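PDB 1YLL: HutD family protein from Pseudomonas aeruginosa, which is of unknown function but probably has an accessory or regulatory part in histidine utilisation. Local coordinates for residues Phe40-Ser45 against Cys168-Gly173; Arg88-Phe93 against Ala122-Leu127. One frame throughout, in Å; residues are numbered along the deposited sequence.

Interaction 1 of 2, residues Phe40-Ser45 against Cys168-Gly173; sequences FGWRLS and CLCAEG
Trp42 and Leu44 face Cys168, Cys170 and Glu172 across segments that run in opposite directions but are too far apart to pair, with the CA atoms of Leu44 and Cys168 9.9 Å apart and those of Trp42 and Glu172 12.3 Å apart. No hydrogen bond crosses, so side chains alone make the contact, and the 141 Å² they bury is modest. At one end, Leu44 CD1 rests on Cys168 SG at 3.9 Å; the thiol is carried forward by a first torsion that sets SG anti to the backbone N (chi1 -175°). At the other end, the indole of Trp42 reaches out with its six-membered ring leading. Cys170 SG stands at the edge of that ring, near its plane, 4.5 Å from Trp42 CH2. Glu172, extended beyond CG, brings OE2 to 3.8 Å from Trp42 CZ2; this approach is oblique, with the carboxylate plane turned 76° from the ring. Leu143, on strand 141-146, touches Trp42, Leu44 and Cys170 alike and so fills in between the two segments, while His120 meets the Trp42 ring edge-to-face. Strand 42-49 belongs to a six-stranded antiparallel sheet and strand 168-171 to a five-stranded one. The contact is thus side-chain packing between two antiparallel sheets, consistent with the join of two cupin-like beta units in a bicupin fold.

Interaction 2 of 2, residues Arg88-Phe93 against Ala122-Leu127; sequences RQAFAF and ARLQWL
Arg88 lies with its aliphatic chain over one face of the Trp126 indole, and this pair provides most of the 201 Å² buried here. Arg88 CG stands 3.6 Å from the centroid of the six-membered ring and 12° off its normal, which meets the geometry of a CH-pi contact. Neighbouring methylenes follow the same face: Arg88 CB is 3.8 Å from Trp126 CD2, and Arg88 CD is 3.7 Å from Trp126 CE3. The first torsion, -59°, turns CG away from the carbonyl carbon and onto the ring; a bend at chi3 then leads the guanidinium off the indole, and its plane ends 71° from that of Trp126. The charged group therefore does not stack on this ring: NH1 bonds to Gln147, and a cation-pi contact is made with Trp189. At the pyrrole side the backbone also takes part, Arg88 O lying 3.4 Å from Trp126 CD1, while Trp126 NE1 is satisfied by Ser66 OG, which helps fix the rotation of the indole. Farther along, Ala90 CB meets Leu124 CD2 at 3.9 Å, a small apolar touch. On strand 120-129, Arg123 grips Gln125 OE1 with both terminal nitrogens, NH1 at 2.8 Å and NH2 at 3.0 Å. Arg123 NH2 also forms a salt bridge with Glu194 of the second subunit. The contact joins the segment leading into strand 91-94, outermost in its sheet within the chain, to strand 120-129, likewise outermost in its own chain but continued through Arg123 and Leu124 by an antiparallel strand of the second subunit, an intersubunit beta-sheet.

Overall arrangement
Interactions 1 and 2 join the same two sheets at separate places. Strands 42-49 and 91-94 belong to the six-stranded sheet, strands 168-171 and 120-129 to the five-stranded one; in each sheet two strands separate the strand of interaction 1 from that of interaction 2, 108-115 and 62-69 in the first, 141-146 and 187-197 in the second. Their centres are 15 Å apart and their nearest atoms about 6 Å, so they do not touch. In sequence, both segments of interaction 2 fall between Ser45 and Cys168. No other chain touches interaction 1, whereas interaction 2 borders the second subunit. The protein's function is unknown, so neither contact can be tied to a site.

Interaction 1 of 2, residues Phe40-Ser45 against Cys168-Gly173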
loop_
_atom_site.group_PDB
_atom_site.type_symbol
_atom_site.label_atom_id
_atom_site.label_comp_id
_atom_site.label_asym_id
_atom_site.label_seq_id
_atom_site.Cartn_x
_atom_site.Cartn_y
_atom_site.Cartn_z
ATOM N N PHE D 40 -24.219 -3.781 -25.645
ATOM C CA PHE D 40 -23.082 -4.018 -24.765
ATOM C C PHE D 40 -22.951 -5.467 -24.327
ATOM O O PHE D 40 -23.861 -6.261 -24.491
ATOM C CB PHE D 40 -23.193 -3.131 -23.510
ATOM C CG PHE D 40 -24.446 -3.369 -22.686
ATOM C CD1 PHE D 40 -24.558 -4.458 -21.806
ATOM C CD2 PHE D 40 -25.531 -2.502 -22.816
ATOM C CE1 PHE D 40 -25.752 -4.676 -21.066
ATOM C CE2 PHE D 40 -26.707 -2.705 -22.102
ATOM C CZ PHE D 40 -26.816 -3.800 -21.221
ATOM N N GLY D 41 -21.785 -5.809 -23.785
ATOM C CA GLY D 41 -21.555 -7.144 -23.250
ATOM C C GLY D 41 -21.929 -7.158 -21.771
ATOM O O GLY D 41 -22.477 -8.127 -21.256
ATOM N N TRP D 42 -21.593 -6.086 -21.072
ATOM C CA TRP D 42 -21.996 -5.953 -19.676
ATOM C C TRP D 42 -22.120 -4.462 -19.415
ATOM O O TRP D 42 -21.499 -3.625 -20.094
ATOM C CB TRP D 42 -21.018 -6.624 -18.683
ATOM C CG TRP D 42 -19.594 -6.181 -18.768
ATOM C CD1 TRP D 42 -18.552 -6.879 -19.319
ATOM C CD2 TRP D 42 -19.037 -4.966 -18.265
ATOM N NE1 TRP D 42 -17.392 -6.178 -19.191
ATOM C CE2 TRP D 42 -17.653 -4.992 -18.555
ATOM C CE3 TRP D 42 -19.572 -3.849 -17.596
ATOM C CZ2 TRP D 42 -16.782 -3.936 -18.209
ATOM C CZ3 TRP D 42 -18.708 -2.810 -17.247
ATOM C CH2 TRP D 42 -17.331 -2.856 -17.558
ATOM N N ARG D 43 -22.978 -4.132 -18.462
ATOM C CA ARG D 43 -23.214 -2.757 -18.090
ATOM C C ARG D 43 -23.497 -2.697 -16.596
ATOM O O ARG D 43 -24.238 -3.536 -16.062
ATOM C CB ARG D 43 -24.432 -2.221 -18.830
ATOM C CG ARG D 43 -24.813 -0.815 -18.501
ATOM C CD ARG D 43 -25.855 -0.363 -19.503
ATOM N NE ARG D 43 -26.558 0.856 -19.112
ATOM C CZ ARG D 43 -27.634 0.894 -18.329
ATOM N NH1 ARG D 43 -28.201 2.062 -18.055
ATOM N NH2 ARG D 43 -28.132 -0.208 -17.796
ATOM N N LEU D 44 -22.906 -1.708 -15.935
ATOM C CA LEU D 44 -23.097 -1.518 -14.495
ATOM C C LEU D 44 -23.765 -0.160 -14.337
ATOM O O LEU D 44 -23.368 0.821 -14.989
ATOM C CB LEU D 44 -21.730 -1.487 -13.799
ATOM C CG LEU D 44 -21.297 -2.296 -12.569
ATOM C CD1 LEU D 44 -20.682 -1.330 -11.536
ATOM C CD2 LEU D 44 -22.423 -3.153 -11.994
ATOM N N SER D 45 -24.755 -0.062 -13.471
ATOM C CA SER D 45 -25.429 1.222 -13.326
ATOM C C SER D 45 -26.131 1.342 -11.979
ATOM O O SER D 45 -26.291 0.352 -11.258
ATOM C CB SER D 45 -26.502 1.358 -14.413
ATOM O OG SER D 45 -27.464 0.291 -14.309
ATOM N N CYS D 168 -16.480 3.912 -8.165
ATOM C CA CYS D 168 -16.270 2.540 -8.596
ATOM C C CYS D 168 -14.941 2.309 -9.312
ATOM O O CYS D 168 -14.629 2.967 -10.288
ATOM C CB CYS D 168 -17.434 2.143 -9.510
ATOM S SG CYS D 168 -17.523 0.386 -10.096
ATOM N N LEU D 169 -14.163 1.368 -8.813
ATOM C CA LEU D 169 -12.923 1.035 -9.480
ATOM C C LEU D 169 -13.295 0.201 -10.693
ATOM O O LEU D 169 -14.176 -0.644 -10.612
ATOM C CB LEU D 169 -12.045 0.182 -8.591
ATOM C CG LEU D 169 -10.830 -0.338 -9.368
ATOM C CD1 LEU D 169 -9.645 0.543 -9.033
ATOM C CD2 LEU D 169 -10.533 -1.764 -9.035
ATOM N N CYS D 170 -12.653 0.449 -11.830
ATOM C CA CYS D 170 -12.921 -0.376 -13.010
ATOM C C CYS D 170 -11.565 -0.849 -13.504
ATOM O O CYS D 170 -10.751 -0.019 -13.915
ATOM C CB CYS D 170 -13.610 0.428 -14.124
ATOM S SG CYS D 170 -13.958 -0.560 -15.670
ATOM N N ALA D 171 -11.302 -2.153 -13.425
ATOM C CA ALA D 171 -10.041 -2.720 -13.911
ATOM C C ALA D 171 -10.344 -3.738 -15.010
ATOM O O ALA D 171 -11.095 -4.698 -14.814
ATOM C CB ALA D 171 -9.267 -3.390 -12.775
ATOM N N GLU D 172 -9.754 -3.534 -16.179
ATOM C CA GLU D 172 -10.014 -4.436 -17.288
ATOM C C GLU D 172 -8.712 -4.959 -17.854
ATOM O O GLU D 172 -7.676 -4.352 -17.655
ATOM C CB GLU D 172 -10.766 -3.706 -18.410
ATOM C CG GLU D 172 -12.274 -3.694 -18.313
ATOM C CD GLU D 172 -12.894 -2.979 -19.505
ATOM O OE1 GLU D 172 -12.675 -1.759 -19.635
ATOM O OE2 GLU D 172 -13.585 -3.638 -20.314
ATOM N N GLY D 173 -8.790 -6.085 -18.545
ATOM C CA GLY D 173 -7.616 -6.667 -19.171
ATOM C C GLY D 173 -6.570 -7.203 -18.221
ATOM O O GLY D 173 -5.387 -7.267 -18.566
#

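Interaction 2 of 2, residues Arg88-Phe93 against Ala122-Leu127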
loop_
_atom_site.group_PDB
_atom_site.type_symbol
_atom_site.label_atom_id
_atom_site.label_comp_id
_atom_site.label_asym_id
_atom_site.label_seq_id
_atom_site.Cartn_x
_atom_site.Cartn_y
_atom_site.Cartn_z
ATOM N N ARG D 88 -28.631 -4.121 -0.186
ATOM C CA ARG D 88 -27.583 -5.093 -0.473
ATOM C C ARG D 88 -27.936 -6.564 -0.548
ATOM O O ARG D 88 -27.080 -7.428 -0.303
ATOM C CB ARG D 88 -26.426 -4.873 0.503
ATOM C CG ARG D 88 -25.845 -3.469 0.394
ATOM C CD ARG D 88 -24.821 -3.211 1.495
ATOM N NE ARG D 88 -25.408 -3.307 2.834
ATOM C CZ ARG D 88 -25.943 -2.287 3.495
ATOM N NH1 ARG D 88 -25.976 -1.074 2.962
ATOM N NH2 ARG D 88 -26.441 -2.480 4.706
ATOM N N GLN D 89 -29.185 -6.858 -0.902
ATOM C CA GLN D 89 -29.630 -8.233 -1.054
ATOM C C GLN D 89 -29.750 -8.420 -2.549
ATOM O O GLN D 89 -30.768 -8.089 -3.176
ATOM C CB GLN D 89 -30.975 -8.460 -0.362
ATOM C CG GLN D 89 -30.911 -8.131 1.110
ATOM C CD GLN D 89 -32.195 -8.468 1.845
ATOM O OE1 GLN D 89 -33.290 -8.092 1.429
ATOM N NE2 GLN D 89 -32.059 -9.184 2.952
ATOM N N ALA D 90 -28.697 -8.959 -3.131
ATOM C CA ALA D 90 -28.694 -9.153 -4.570
ATOM C C ALA D 90 -29.748 -10.155 -5.017
ATOM O O ALA D 90 -29.957 -11.163 -4.374
ATOM C CB ALA D 90 -27.318 -9.616 -5.020
ATOM N N PHE D 91 -30.353 -9.865 -6.159
ATOM C CA PHE D 91 -31.415 -10.689 -6.721
ATOM C C PHE D 91 -31.184 -10.822 -8.237
ATOM O O PHE D 91 -31.066 -9.839 -8.956
ATOM C CB PHE D 91 -32.737 -9.993 -6.429
ATOM C CG PHE D 91 -33.945 -10.729 -6.945
ATOM C CD1 PHE D 91 -34.469 -11.800 -6.247
ATOM C CD2 PHE D 91 -34.552 -10.328 -8.128
ATOM C CE1 PHE D 91 -35.605 -12.474 -6.730
ATOM C CE2 PHE D 91 -35.676 -10.988 -8.615
ATOM C CZ PHE D 91 -36.199 -12.063 -7.907
ATOM N N ALA D 92 -31.129 -12.060 -8.711
ATOM C CA ALA D 92 -30.897 -12.313 -10.131
ATOM C C ALA D 92 -32.185 -12.677 -10.859
ATOM O O ALA D 92 -33.030 -13.399 -10.308
ATOM C CB ALA D 92 -29.884 -13.485 -10.307
ATOM N N PHE D 93 -32.326 -12.157 -12.072
ATOM C CA PHE D 93 -33.494 -12.472 -12.910
ATOM C C PHE D 93 -33.128 -12.261 -14.355
ATOM O O PHE D 93 -32.130 -11.604 -14.692
ATOM C CB PHE D 93 -34.724 -11.638 -12.485
ATOM C CG PHE D 93 -34.594 -10.156 -12.708
ATOM C CD1 PHE D 93 -35.131 -9.535 -13.843
ATOM C CD2 PHE D 93 -33.926 -9.359 -11.761
ATOM C CE1 PHE D 93 -35.012 -8.140 -14.030
ATOM C CE2 PHE D 93 -33.805 -7.992 -11.941
ATOM C CZ PHE D 93 -34.344 -7.369 -13.071
ATOM N N ALA D 122 -19.846 -14.169 -14.772
ATOM C CA ALA D 122 -19.902 -13.145 -13.721
ATOM C C ALA D 122 -19.920 -13.651 -12.285
ATOM O O ALA D 122 -20.332 -14.780 -12.013
ATOM C CB ALA D 122 -21.160 -12.263 -13.950
ATOM N N ARG D 123 -19.473 -12.786 -11.359
ATOM C CA ARG D 123 -19.540 -13.094 -9.930
ATOM C C ARG D 123 -19.891 -11.738 -9.301
ATOM O O ARG D 123 -19.406 -10.693 -9.745
ATOM C CB ARG D 123 -18.197 -13.571 -9.390
ATOM C CG ARG D 123 -18.292 -14.088 -7.957
ATOM C CD ARG D 123 -16.911 -14.406 -7.435
ATOM N NE ARG D 123 -16.993 -15.090 -6.149
ATOM C CZ ARG D 123 -17.188 -14.493 -4.962
ATOM N NH1 ARG D 123 -17.321 -13.172 -4.850
ATOM N NH2 ARG D 123 -17.245 -15.256 -3.870
ATOM N N LEU D 124 -20.762 -11.750 -8.312
ATOM C CA LEU D 124 -21.126 -10.498 -7.683
ATOM C C LEU D 124 -21.307 -10.762 -6.210
ATOM O O LEU D 124 -22.061 -11.679 -5.825
ATOM C CB LEU D 124 -22.426 -9.942 -8.288
ATOM C CG LEU D 124 -22.899 -8.606 -7.687
ATOM C CD1 LEU D 124 -23.645 -7.778 -8.778
ATOM C CD2 LEU D 124 -23.791 -8.795 -6.426
ATOM N N GLN D 125 -20.633 -9.961 -5.375
ATOM C CA GLN D 125 -20.762 -10.162 -3.935
ATOM C C GLN D 125 -20.610 -8.875 -3.124
ATOM O O GLN D 125 -19.677 -8.128 -3.336
ATOM C CB GLN D 125 -19.691 -11.157 -3.445
ATOM C CG GLN D 125 -19.776 -11.432 -1.934
ATOM C CD GLN D 125 -18.878 -12.516 -1.445
ATOM O OE1 GLN D 125 -17.956 -12.924 -2.127
ATOM N NE2 GLN D 125 -19.148 -13.003 -0.224
ATOM N N TRP D 126 -21.543 -8.632 -2.210
ATOM C CA TRP D 126 -21.455 -7.473 -1.307
ATOM C C TRP D 126 -20.533 -7.872 -0.169
ATOM O O TRP D 126 -20.691 -8.939 0.405
ATOM C CB TRP D 126 -22.848 -7.142 -0.750
ATOM C CG TRP D 126 -23.641 -6.368 -1.729
ATOM C CD1 TRP D 126 -24.598 -6.863 -2.614
ATOM C CD2 TRP D 126 -23.550 -4.974 -1.990
ATOM N NE1 TRP D 126 -25.094 -5.856 -3.371
ATOM C CE2 TRP D 126 -24.471 -4.681 -3.028
ATOM C CE3 TRP D 126 -22.781 -3.937 -1.456
ATOM C CZ2 TRP D 126 -24.638 -3.391 -3.536
ATOM C CZ3 TRP D 126 -22.946 -2.658 -1.961
ATOM C CH2 TRP D 126 -23.863 -2.391 -2.984
ATOM N N LEU D 127 -19.547 -7.010 0.114
ATOM C CA LEU D 127 -18.561 -7.259 1.169
ATOM C C LEU D 127 -18.516 -6.066 2.110
ATOM O O LEU D 127 -18.499 -4.932 1.660
ATOM C CB LEU D 127 -17.194 -7.434 0.519
ATOM C CG LEU D 127 -17.069 -8.620 -0.453
ATOM C CD1 LEU D 127 -15.817 -8.461 -1.326
ATOM C CD2 LEU D 127 -17.038 -9.904 0.331
#